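Local coordinates for hypothetical protein, IPT/TIG domain protein (Bacteroides ovatus, PDB 4HW6), which is of unknown function but, with an IPT/TIG domain joined to a six-bladed beta-propeller, probably acts as an auxiliary nutrient-binding, perhaps carbohydrate-binding, protein, at residues 162-167 against 177-182; 185-188 against 194-197; 207-212 against 240-245; 244-247 against 252-255. All coordinates share one frame; numbering follows the deposited sequence. Where two conformers were deposited one is given.

Contact 1 of 4, residues 162-167 against 177-182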
loop_
_atom_site.group_PDB
_atom_site.type_symbol
_atom_site.label_atom_id
_atom_site.label_comp_id
_atom_site.label_asym_id
_atom_site.label_seq_id
_atom_site.Cartn_x
_atom_site.Cartn_y
_atom_site.Cartn_z
ATOM N N ASP A 162 22.106 -3.582 0.382
ATOM C CA ASP A 162 22.045 -2.253 -0.228
ATOM C C ASP A 162 21.477 -1.221 0.760
ATOM O O ASP A 162 21.340 -1.507 1.962
ATOM C CB ASP A 162 21.256 -2.322 -1.544
ATOM C CG ASP A 162 21.813 -3.415 -2.504
ATOM O OD1 ASP A 162 23.014 -3.420 -2.754
ATOM O OD2 ASP A 162 21.029 -4.262 -2.983
ATOM N N ALA A 163 21.225 -0.006 0.282
ATOM C CA ALA A 163 20.861 1.081 1.184
ATOM C C ALA A 163 19.490 0.899 1.813
ATOM O O ALA A 163 18.536 0.436 1.176
ATOM C CB ALA A 163 20.909 2.433 0.476
ATOM N N PHE A 164 19.441 1.329 3.065
ATOM C CA PHE A 164 18.235 1.539 3.853
ATOM C C PHE A 164 17.718 2.941 3.510
ATOM O O PHE A 164 18.475 3.916 3.565
ATOM C CB PHE A 164 18.662 1.484 5.309
ATOM C CG PHE A 164 17.539 1.344 6.289
ATOM C CD1 PHE A 164 16.602 2.343 6.456
ATOM C CD2 PHE A 164 17.468 0.228 7.086
ATOM C CE1 PHE A 164 15.593 2.206 7.394
ATOM C CE2 PHE A 164 16.461 0.085 8.026
ATOM C CZ PHE A 164 15.528 1.077 8.175
ATOM N N ARG A 165 16.462 3.047 3.120
ATOM C CA ARG A 165 15.942 4.350 2.667
ATOM C C ARG A 165 14.802 4.862 3.537
ATOM O O ARG A 165 14.099 4.082 4.202
ATOM C CB ARG A 165 15.468 4.276 1.205
ATOM C CG ARG A 165 16.502 3.735 0.215
ATOM C CD ARG A 165 17.764 4.566 0.154
ATOM N NE ARG A 165 17.532 5.945 -0.282
ATOM C CZ ARG A 165 17.881 6.453 -1.473
ATOM N NH1 ARG A 165 18.467 5.705 -2.407
ATOM N NH2 ARG A 165 17.614 7.724 -1.745
ATOM N N HIS A 166 14.639 6.175 3.507
ATOM C CA HIS A 166 13.597 6.875 4.285
ATOM C C HIS A 166 12.885 7.868 3.376
ATOM O O HIS A 166 13.484 8.853 2.942
ATOM C CB HIS A 166 14.239 7.592 5.446
ATOM C CG HIS A 166 13.334 8.544 6.163
ATOM N ND1 HIS A 166 13.813 9.656 6.819
ATOM C CD2 HIS A 166 11.990 8.559 6.329
ATOM C CE1 HIS A 166 12.801 10.317 7.362
ATOM N NE2 HIS A 166 11.680 9.678 7.075
ATOM N N VAL A 167 11.614 7.598 3.122
ATOM C CA VAL A 167 10.768 8.479 2.362
ATOM C C VAL A 167 10.084 9.422 3.355
ATOM O O VAL A 167 9.290 8.984 4.190
ATOM C CB VAL A 167 9.721 7.708 1.540
ATOM C CG1 VAL A 167 8.837 8.672 0.785
ATOM C CG2 VAL A 167 10.380 6.715 0.568
ATOM N N LYS A 177 19.638 6.064 5.104
ATOM C CA LYS A 177 19.910 5.902 6.527
ATOM C C LYS A 177 21.189 5.079 6.732
ATOM O O LYS A 177 21.286 3.954 6.274
ATOM C CB LYS A 177 18.717 5.231 7.227
ATOM C CG LYS A 177 18.959 4.998 8.722
ATOM C CD LYS A 177 17.825 4.291 9.441
ATOM C CE LYS A 177 18.073 4.277 10.949
ATOM N NZ LYS A 177 18.231 5.662 11.528
ATOM N N THR A 178 22.165 5.640 7.437
ATOM C CA THR A 178 23.358 4.884 7.806
ATOM C C THR A 178 22.953 3.992 8.969
ATOM O O THR A 178 22.533 4.472 10.011
ATOM C CB THR A 178 24.528 5.788 8.227
ATOM O OG1 THR A 178 24.826 6.718 7.172
ATOM C CG2 THR A 178 25.783 4.950 8.510
ATOM N N THR A 179 23.036 2.687 8.768
ATOM C CA THR A 179 22.690 1.714 9.802
ATOM C C THR A 179 23.920 1.038 10.390
ATOM O O THR A 179 23.859 0.543 11.503
ATOM C CB THR A 179 21.825 0.576 9.226
ATOM O OG1 THR A 179 22.577 -0.091 8.205
ATOM C CG2 THR A 179 20.499 1.118 8.643
ATOM N N ASN A 180 25.006 0.965 9.617
ATOM C CA ASN A 180 26.168 0.139 9.941
ATOM C C ASN A 180 25.800 -1.325 10.202
ATOM O O ASN A 180 26.445 -2.029 10.994
ATOM C CB ASN A 180 26.968 0.729 11.114
ATOM C CG ASN A 180 27.660 2.025 10.754
ATOM O OD1 ASN A 180 27.575 3.012 11.481
ATOM N ND2 ASN A 180 28.311 2.041 9.613
ATOM N N ILE A 181 24.758 -1.770 9.511
ATOM C CA ILE A 181 24.332 -3.149 9.520
ATOM C C ILE A 181 24.551 -3.685 8.110
ATOM O O ILE A 181 24.065 -3.099 7.143
ATOM C CB ILE A 181 22.834 -3.222 9.883
ATOM C CG1 ILE A 181 22.603 -2.753 11.323
ATOM C CG2 ILE A 181 22.268 -4.627 9.659
ATOM C CD1 ILE A 181 21.138 -2.564 11.702
ATOM N N GLY A 182 25.273 -4.799 7.987
ATOM C CA GLY A 182 25.651 -5.335 6.680
ATOM C C GLY A 182 24.543 -5.925 5.848
ATOM O O GLY A 182 24.602 -5.869 4.625
#
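Phe-164 is the hub here, touched by Lys-177 over one face of its ring and by Thr-179 from another direction. The tight part is apolar. Lys-177 and Phe-164 run side by side and point the same way, each with CG anti to its own backbone N (chi1 178° and -166°), which lays the lysine methylenes along the phenyl group. Lys-177 CD stands 4.0 Å from the ring centroid, a CH-pi contact displaced toward the rim, while Lys-177 CB meets Phe-164 CD1 at 3.7 Å. Thr-179 crosses the aromatic side chain at about a right angle and brings CG2 to 3.5 Å from Phe-164 CD2. A flat ring suits this place because it offers surface to both an alkyl chain and a methyl. One backbone bond, Lys-177 N to Phe-164 O at 2.9 Å, fastens the two segments. With an alanine replacing the phenylalanine, a gap would probably open under the lysine methylenes and the threonine methyl, although the ammonium end would keep its own partners.

The other side is looser: Thr-178, Asn-180 and Gly-182 are exposed. Thr-179 turns CG2 to the ring while its OG1 accepts from Ile-181 N at 3.0 Å, an ST turn that folds the segment as it leaves the strand. The long lysine also carries its charge off the ring: NZ bonds to Phe-218 O and makes a cation-pi contact with Phe-212. Phe-164 is packed further by Tyr-156 and Val-158 of strand 154-158 in its own propeller blade and by Met-195 and Val-197 of strand 195-199 in the next.

Contact 2 of 4, residues 185-188 against 194-197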
loop_
_atom_site.group_PDB
_atom_site.type_symbol
_atom_site.label_atom_id
_atom_site.label_comp_id
_atom_site.label_asym_id
_atom_site.label_seq_id
_atom_site.Cartn_x
_atom_site.Cartn_y
_atom_site.Cartn_z
ATOM N N ALA A 185 17.557 -7.330 6.936
ATOM C CA ALA A 185 16.574 -8.294 6.413
ATOM C C ALA A 185 15.113 -7.924 6.638
ATOM O O ALA A 185 14.240 -8.416 5.930
ATOM C CB ALA A 185 16.848 -9.676 7.007
ATOM N N ASP A 186 14.829 -7.126 7.663
ATOM C CA ASP A 186 13.461 -6.730 7.976
ATOM C C ASP A 186 13.483 -5.496 8.891
ATOM O O ASP A 186 14.500 -5.181 9.512
ATOM C CB ASP A 186 12.686 -7.900 8.619
ATOM C CG ASP A 186 11.137 -7.727 8.548
ATOM O OD1 ASP A 186 10.641 -6.807 7.823
ATOM O OD2 ASP A 186 10.408 -8.554 9.177
ATOM N N VAL A 187 12.348 -4.815 8.955
ATOM C CA VAL A 187 12.191 -3.608 9.782
ATOM C C VAL A 187 10.791 -3.634 10.362
ATOM O O VAL A 187 9.842 -4.065 9.698
ATOM C CB VAL A 187 12.464 -2.295 8.991
ATOM C CG1 VAL A 187 11.577 -2.191 7.738
ATOM C CG2 VAL A 187 12.304 -1.083 9.895
ATOM N N ASN A 188 10.670 -3.226 11.612
ATOM C CA ASN A 188 9.377 -3.081 12.259
ATOM C C ASN A 188 9.528 -2.039 13.359
ATOM O O ASN A 188 10.584 -1.427 13.480
ATOM C CB ASN A 188 8.893 -4.435 12.817
ATOM C CG ASN A 188 7.388 -4.555 12.841
ATOM O OD1 ASN A 188 6.657 -3.577 13.117
ATOM N ND2 ASN A 188 6.899 -5.757 12.552
ATOM N N ASP A 194 9.959 2.441 18.919
ATOM C CA ASP A 194 11.368 2.302 18.524
ATOM C C ASP A 194 11.457 1.432 17.262
ATOM O O ASP A 194 10.614 0.561 17.028
ATOM C CB ASP A 194 12.203 1.719 19.657
ATOM C CG ASP A 194 12.258 2.632 20.878
ATOM O OD1 ASP A 194 12.470 3.863 20.733
ATOM O OD2 ASP A 194 12.079 2.106 21.998
HETATM N N MSE A 195 12.459 1.686 16.430
HETATM C CA MSE A 195 12.593 0.955 15.165
HETATM C C MSE A 195 13.443 -0.300 15.352
HETATM O O MSE A 195 14.542 -0.202 15.839
HETATM C CB MSE A 195 13.258 1.858 14.133
HETATM C CG MSE A 195 13.343 1.272 12.744
HETATM SE SE MSE A 195 14.502 2.415 11.635
HETATM C CE MSE A 195 13.262 3.884 11.385
ATOM N N VAL A 196 12.925 -1.456 14.948
ATOM C CA VAL A 196 13.638 -2.731 14.999
ATOM C C VAL A 196 14.174 -3.043 13.615
ATOM O O VAL A 196 13.467 -2.869 12.623
ATOM C CB VAL A 196 12.672 -3.880 15.414
ATOM C CG1 VAL A 196 13.419 -5.193 15.627
ATOM C CG2 VAL A 196 11.904 -3.496 16.664
ATOM N N VAL A 197 15.434 -3.455 13.532
ATOM C CA VAL A 197 16.023 -3.876 12.264
ATOM C C VAL A 197 16.765 -5.197 12.479
ATOM O O VAL A 197 17.585 -5.330 13.410
ATOM C CB VAL A 197 17.011 -2.835 11.712
ATOM C CG1 VAL A 197 17.605 -3.318 10.392
ATOM C CG2 VAL A 197 16.343 -1.469 11.530
#
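A beta hairpin of the propeller, made by strands 184-189 and 195-199, sets Val-187 against Val-197 and Asn-188 against Val-196. These are the first two strands of a four-stranded antiparallel blade, and their short segments run at 169° to each other. Asn-188 and Val-196 form the hydrogen-bonded pair, with Asn-188 N giving to Val-196 O at 3.0 Å and Val-196 N returning to Asn-188 O at 2.8 Å. Val-187 and Val-197 are the non-hydrogen-bonded pair, where the backbones come closer and Val-187 CA lies 3.2 Å from Val-196 O in a CA-H...O contact.

Branched valines suit such strands, since their two methyls cover the sheet close to the backbone. With chi1 at 56°, Val-187 has CG2 anti to the backbone N, and this is the methyl directed across the hairpin to Met-195, a selenomethionine, whose CG is 3.8 Å away from Val-187 CG2. The valine pair is looser, with Val-187 CG2 and Val-197 CG2 4.4 Å apart. This apolar face lies against the preceding blade: Val-187 reaches Val-158 and Met-195 reaches Tyr-156.

The polar side chains of the first strand serve a different neighbour. Asn-188 bonds through ND2 to Cys-233 O, and Asp-186 OD2 receives Cys-233 N and bonds to Thr-232 OG1, so an amide and a carboxylate clasp the chain leading into the following blade. The other carboxylate oxygen of Asp-186 is used locally: Val-187 N donates to OD1 at 2.9 Å in a weak, bent bond of 142°.

Contact 3 of 4, residues 207-212 against 240-245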
loop_
_atom_site.group_PDB
_atom_site.type_symbol
_atom_site.label_atom_id
_atom_site.label_comp_id
_atom_site.label_asym_id
_atom_site.label_seq_id
_atom_site.Cartn_x
_atom_site.Cartn_y
_atom_site.Cartn_z
ATOM N N THR A 207 25.093 -9.823 17.123
ATOM C CA THR A 207 23.748 -9.276 17.185
ATOM C C THR A 207 22.977 -9.593 15.921
ATOM O O THR A 207 23.478 -9.440 14.808
ATOM C CB THR A 207 23.785 -7.746 17.404
ATOM O OG1 THR A 207 24.516 -7.467 18.614
ATOM C CG2 THR A 207 22.366 -7.139 17.469
ATOM N N GLY A 208 21.746 -10.050 16.107
ATOM C CA GLY A 208 20.836 -10.273 15.009
ATOM C C GLY A 208 19.665 -9.313 14.941
ATOM O O GLY A 208 19.054 -9.160 13.872
ATOM N N ILE A 209 19.341 -8.681 16.061
ATOM C CA ILE A 209 18.232 -7.744 16.100
ATOM C C ILE A 209 18.746 -6.482 16.784
ATOM O O ILE A 209 19.269 -6.527 17.902
ATOM C CB ILE A 209 16.991 -8.288 16.824
ATOM C CG1 ILE A 209 16.612 -9.663 16.288
ATOM C CG2 ILE A 209 15.846 -7.289 16.682
ATOM C CD1 ILE A 209 15.368 -10.259 16.935
ATOM N N TYR A 210 18.639 -5.381 16.059
ATOM C CA TYR A 210 19.067 -4.070 16.508
ATOM C C TYR A 210 17.855 -3.186 16.728
ATOM O O TYR A 210 16.777 -3.465 16.175
ATOM C CB TYR A 210 19.942 -3.411 15.463
ATOM C CG TYR A 210 21.315 -3.995 15.306
ATOM C CD1 TYR A 210 22.362 -3.563 16.123
ATOM C CD2 TYR A 210 21.578 -4.974 14.353
ATOM C CE1 TYR A 210 23.633 -4.071 15.997
ATOM C CE2 TYR A 210 22.874 -5.491 14.212
ATOM C CZ TYR A 210 23.895 -5.022 15.027
ATOM O OH TYR A 210 25.208 -5.498 14.944
ATOM N N LEU A 211 18.040 -2.144 17.534
ATOM C CA LEU A 211 17.002 -1.145 17.777
ATOM C C LEU A 211 17.567 0.249 17.537
ATOM O O LEU A 211 18.686 0.549 17.972
ATOM C CB LEU A 211 16.503 -1.283 19.220
ATOM C CG LEU A 211 15.360 -0.380 19.694
ATOM C CD1 LEU A 211 14.486 -1.118 20.704
ATOM C CD2 LEU A 211 15.909 0.900 20.303
ATOM N N PHE A 212 16.791 1.112 16.864
ATOM C CA PHE A 212 17.127 2.533 16.754
ATOM C C PHE A 212 16.064 3.298 17.536
ATOM O O PHE A 212 14.859 3.130 17.293
ATOM C CB PHE A 212 17.156 3.007 15.299
ATOM C CG PHE A 212 18.254 2.385 14.481
ATOM C CD1 PHE A 212 18.079 1.120 13.887
ATOM C CD2 PHE A 212 19.453 3.034 14.305
ATOM C CE1 PHE A 212 19.099 0.541 13.156
ATOM C CE2 PHE A 212 20.480 2.452 13.564
ATOM C CZ PHE A 212 20.303 1.212 12.998
ATOM N N GLY A 240 3.780 -7.155 22.486
ATOM C CA GLY A 240 4.958 -6.368 22.112
ATOM C C GLY A 240 6.217 -7.156 21.812
ATOM O O GLY A 240 7.256 -6.571 21.480
ATOM N N LYS A 241 6.146 -8.477 21.894
ATOM C CA LYS A 241 7.316 -9.300 21.652
ATOM C C LYS A 241 7.677 -9.288 20.194
ATOM O O LYS A 241 6.810 -9.159 19.323
ATOM C CB LYS A 241 7.084 -10.748 22.137
ATOM C CG LYS A 241 7.017 -10.828 23.652
ATOM C CD LYS A 241 6.355 -12.087 24.212
ATOM C CE LYS A 241 6.796 -13.364 23.561
ATOM N NZ LYS A 241 6.378 -14.562 24.384
ATOM N N ILE A 242 8.976 -9.433 19.940
ATOM C CA ILE A 242 9.507 -9.535 18.596
ATOM C C ILE A 242 9.683 -10.990 18.220
ATOM O O ILE A 242 10.492 -11.703 18.804
ATOM C CB ILE A 242 10.854 -8.789 18.434
ATOM C CG1 ILE A 242 10.698 -7.315 18.798
ATOM C CG2 ILE A 242 11.372 -8.921 17.009
ATOM C CD1 ILE A 242 12.039 -6.618 19.037
ATOM N N TYR A 243 8.881 -11.448 17.276
ATOM C CA TYR A 243 8.925 -12.827 16.813
ATOM C C TYR A 243 9.803 -12.938 15.587
ATOM O O TYR A 243 9.690 -12.138 14.656
ATOM C CB TYR A 243 7.508 -13.373 16.536
ATOM C CG TYR A 243 6.643 -13.518 17.796
ATOM C CD1 TYR A 243 6.067 -12.396 18.419
ATOM C CD2 TYR A 243 6.384 -14.775 18.353
ATOM C CE1 TYR A 243 5.271 -12.525 19.555
ATOM C CE2 TYR A 243 5.595 -14.913 19.506
ATOM C CZ TYR A 243 5.029 -13.778 20.088
ATOM O OH TYR A 243 4.254 -13.900 21.227
ATOM N N TYR A 244 10.694 -13.937 15.582
ATOM C CA TYR A 244 11.642 -14.089 14.495
ATOM C C TYR A 244 11.965 -15.536 14.166
ATOM O O TYR A 244 11.612 -16.446 14.916
ATOM C CB TYR A 244 12.921 -13.304 14.773
ATOM C CG TYR A 244 13.756 -13.758 15.964
ATOM C CD1 TYR A 244 13.430 -13.388 17.274
ATOM C CD2 TYR A 244 14.894 -14.537 15.781
ATOM C CE1 TYR A 244 14.224 -13.773 18.344
ATOM C CE2 TYR A 244 15.684 -14.932 16.852
ATOM C CZ TYR A 244 15.363 -14.533 18.127
ATOM O OH TYR A 244 16.138 -14.937 19.202
ATOM N N THR A 245 12.608 -15.728 13.007
ATOM C CA THR A 245 13.168 -17.003 12.625
ATOM C C THR A 245 14.664 -16.852 12.357
ATOM O O THR A 245 15.148 -15.743 12.083
ATOM C CB THR A 245 12.502 -17.612 11.352
ATOM O OG1 THR A 245 12.819 -16.817 10.200
ATOM C CG2 THR A 245 10.990 -17.712 11.490
#
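Ile-209 carries most of this contact, its CD1 methyl reaching both Ile-242 and Tyr-244. The methyl lies over one face of the tyrosine ring, 4.0 Å from the centroid and 22° off the normal, a CH-pi contact shifted toward the rim, so that its nearest ring atom is Tyr-244 CD1 at 3.7 Å from Ile-209 CD1. The same CD1 meets Ile-242 CG2 at 4.2 Å.

The geometry follows from the extended end of the isoleucine: chi2 of -179° stretches the chain away from its strand, enough to bridge backbones whose nearest CA atoms, those of Ile-209 and Ile-242, are 9.3 Å apart. Such side-chain packing is how neighbouring blades of a beta-propeller meet face to face, here the blade containing strand 207-212 and the one containing strand 242-244. Long aliphatic residues suit the interface because they can fill the space between two sheets.

Val-196, in the same blade as Ile-209, adds to the same apolar layer, touching both Ile-209 and Ile-242, while Cys-225 borders Ile-209 and Cys-233 borders Ile-242. Tyr-244 takes its ring position with CG between the backbone N and carbonyl carbon (chi1 65°), and Ile-242 O lies at the ring edge, in its plane.

Contact 4 of 4, residues 244-247 against 252-255; sequences YTRY and ISSY
Tyr-244 and Ser-253 face each other as an antiparallel hydrogen-bonded pair, with CA atoms 5.3 Å apart. Tyr-244 N donates to Ser-253 O at 2.8 Å, and Ser-253 N donates back to Tyr-244 O at 2.9 Å. Ile-252 CA adds a CA-H...O contact to the latter carbonyl.

The two side chains of the pair share one face of the sheet. The tyrosine ring folds over toward its partner, and Ser-253 CB sits above it, 3.8 Å from the centroid and 17° off the normal; this is the face opposite to the one that Ile-209 covers. A serine is small enough to let the ring lie this close. At the ring edge Tyr-255 N approaches Tyr-244 CE1, 4.0 Å away. The phenol is also tied to the strand through a water, which lies 2.8 Å from Tyr-244 OH and donates to Ser-254 O. Were the ring cut back to the methyl of an alanine, Ser-253 CB and Ile-209 CD1 would be likely to lose the surface between them, and this water to keep just Ser-254 O of the two partners described.

A second water joins polar ends beyond the ring: it accepts from Arg-246 NE at 2.7 Å and donates to Ser-253 OG at 2.6 Å. Both side chains have a further partner in Glu-264, the arginine through a salt bridge from NH2 to the carboxylate and the serine through a bond to the backbone O. A long, charged arginine can thus reach from its loop to the sheet. The pairing belongs to the beta hairpin of strands 242-244 and 251-255, the kind of antiparallel connection from which propeller blades are built.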
loop_
_atom_site.group_PDB
_atom_site.type_symbol
_atom_site.label_atom_id
_atom_site.label_comp_id
_atom_site.label_asym_id
_atom_site.label_seq_id
_atom_site.Cartn_x
_atom_site.Cartn_y
_atom_site.Cartn_z
ATOM N N TYR A 244 10.694 -13.937 15.582
ATOM C CA TYR A 244 11.642 -14.089 14.495
ATOM C C TYR A 244 11.965 -15.536 14.166
ATOM O O TYR A 244 11.612 -16.446 14.916
ATOM C CB TYR A 244 12.921 -13.304 14.773
ATOM C CG TYR A 244 13.756 -13.758 15.964
ATOM C CD1 TYR A 244 13.430 -13.388 17.274
ATOM C CD2 TYR A 244 14.894 -14.537 15.781
ATOM C CE1 TYR A 244 14.224 -13.773 18.344
ATOM C CE2 TYR A 244 15.684 -14.932 16.852
ATOM C CZ TYR A 244 15.363 -14.533 18.127
ATOM O OH TYR A 244 16.138 -14.937 19.202
ATOM N N THR A 245 12.608 -15.728 13.007
ATOM C CA THR A 245 13.168 -17.003 12.625
ATOM C C THR A 245 14.664 -16.852 12.357
ATOM O O THR A 245 15.148 -15.743 12.083
ATOM C CB THR A 245 12.502 -17.612 11.352
ATOM O OG1 THR A 245 12.819 -16.817 10.200
ATOM C CG2 THR A 245 10.990 -17.712 11.490
ATOM N N ARG A 246 15.372 -17.969 12.502
ATOM C CA ARG A 246 16.791 -18.107 12.173
ATOM C C ARG A 246 17.010 -19.272 11.215
ATOM O O ARG A 246 16.445 -20.348 11.379
ATOM C CB ARG A 246 17.598 -18.420 13.429
ATOM C CG ARG A 246 17.655 -17.299 14.452
ATOM C CD ARG A 246 18.422 -17.754 15.670
ATOM N NE ARG A 246 17.707 -18.844 16.334
ATOM C CZ ARG A 246 18.195 -19.676 17.245
ATOM N NH1 ARG A 246 19.462 -19.616 17.648
ATOM N NH2 ARG A 246 17.398 -20.609 17.756
ATOM N N TYR A 247 17.879 -19.063 10.235
ATOM C CA TYR A 247 18.122 -20.029 9.181
ATOM C C TYR A 247 18.311 -21.460 9.647
ATOM O O TYR A 247 17.744 -22.374 9.057
ATOM C CB TYR A 247 19.317 -19.565 8.341
ATOM C CG TYR A 247 19.603 -20.417 7.125
ATOM C CD1 TYR A 247 20.416 -21.530 7.212
ATOM C CD2 TYR A 247 19.092 -20.075 5.868
ATOM C CE1 TYR A 247 20.687 -22.300 6.105
ATOM C CE2 TYR A 247 19.343 -20.851 4.762
ATOM C CZ TYR A 247 20.135 -21.957 4.875
ATOM O OH TYR A 247 20.409 -22.753 3.762
ATOM N N ILE A 252 9.809 -20.748 15.549
ATOM C CA ILE A 252 9.686 -19.331 15.766
ATOM C C ILE A 252 10.227 -19.046 17.171
ATOM O O ILE A 252 9.878 -19.716 18.140
ATOM C CB ILE A 252 8.230 -18.866 15.670
ATOM C CG1 ILE A 252 7.688 -19.177 14.276
ATOM C CG2 ILE A 252 8.097 -17.370 16.004
ATOM C CD1 ILE A 252 6.181 -18.990 14.167
ATOM N N SER A 253 11.059 -18.010 17.243
ATOM C CA SER A 253 11.638 -17.531 18.472
ATOM C C SER A 253 11.047 -16.166 18.795
ATOM O O SER A 253 10.426 -15.522 17.922
ATOM C CB SER A 253 13.170 -17.399 18.321
ATOM O OG SER A 253 13.789 -18.643 17.944
ATOM N N SER A 254 11.292 -15.675 20.002
ATOM C CA SER A 254 10.951 -14.291 20.322
ATOM C C SER A 254 11.919 -13.635 21.280
ATOM O O SER A 254 12.601 -14.302 22.074
ATOM C CB SER A 254 9.552 -14.177 20.946
ATOM O OG SER A 254 9.525 -14.733 22.245
ATOM N N TYR A 255 11.911 -12.305 21.213
ATOM C CA TYR A 255 12.580 -11.435 22.146
ATOM C C TYR A 255 11.584 -10.396 22.650
ATOM O O TYR A 255 10.883 -9.744 21.857
ATOM C CB TYR A 255 13.797 -10.748 21.478
ATOM C CG TYR A 255 14.426 -9.703 22.372
ATOM C CD1 TYR A 255 15.333 -10.056 23.353
ATOM C CD2 TYR A 255 14.086 -8.373 22.257
ATOM C CE1 TYR A 255 15.895 -9.103 24.190
ATOM C CE2 TYR A 255 14.653 -7.411 23.066
ATOM C CZ TYR A 255 15.562 -7.771 24.035
ATOM O OH TYR A 255 16.113 -6.800 24.863
HETATM O O HOH W 1 14.778 -16.145 21.278
HETATM O O HOH W 2 15.128 -19.629 15.942
#

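The four contacts follow one another through three successive blades of the propeller. Contacts 1 and 2, with centres 11 Å apart, meet where Phe-164 CZ packs on Met-195 SE at 3.8 Å, joining the blade of strand 164-168 to that of strands 184-189 and 195-199. Contact 2 and contact 3, 7 Å between centres, share the latter blade, whose adjacent strands are probably bonded from Met-195 O to Phe-212 N at 2.8 Å. Contact 1 also touches contact 3, Ile-181 CD1 lying 3.6 Å from Tyr-210 CD2. Contact 3 crosses to the blade of strand 242-244, and contact 4, 8 Å on between centres, uses the same Tyr-244 within it. Contacts 1 and 4 stay apart, their nearest atoms about 13 Å from each other.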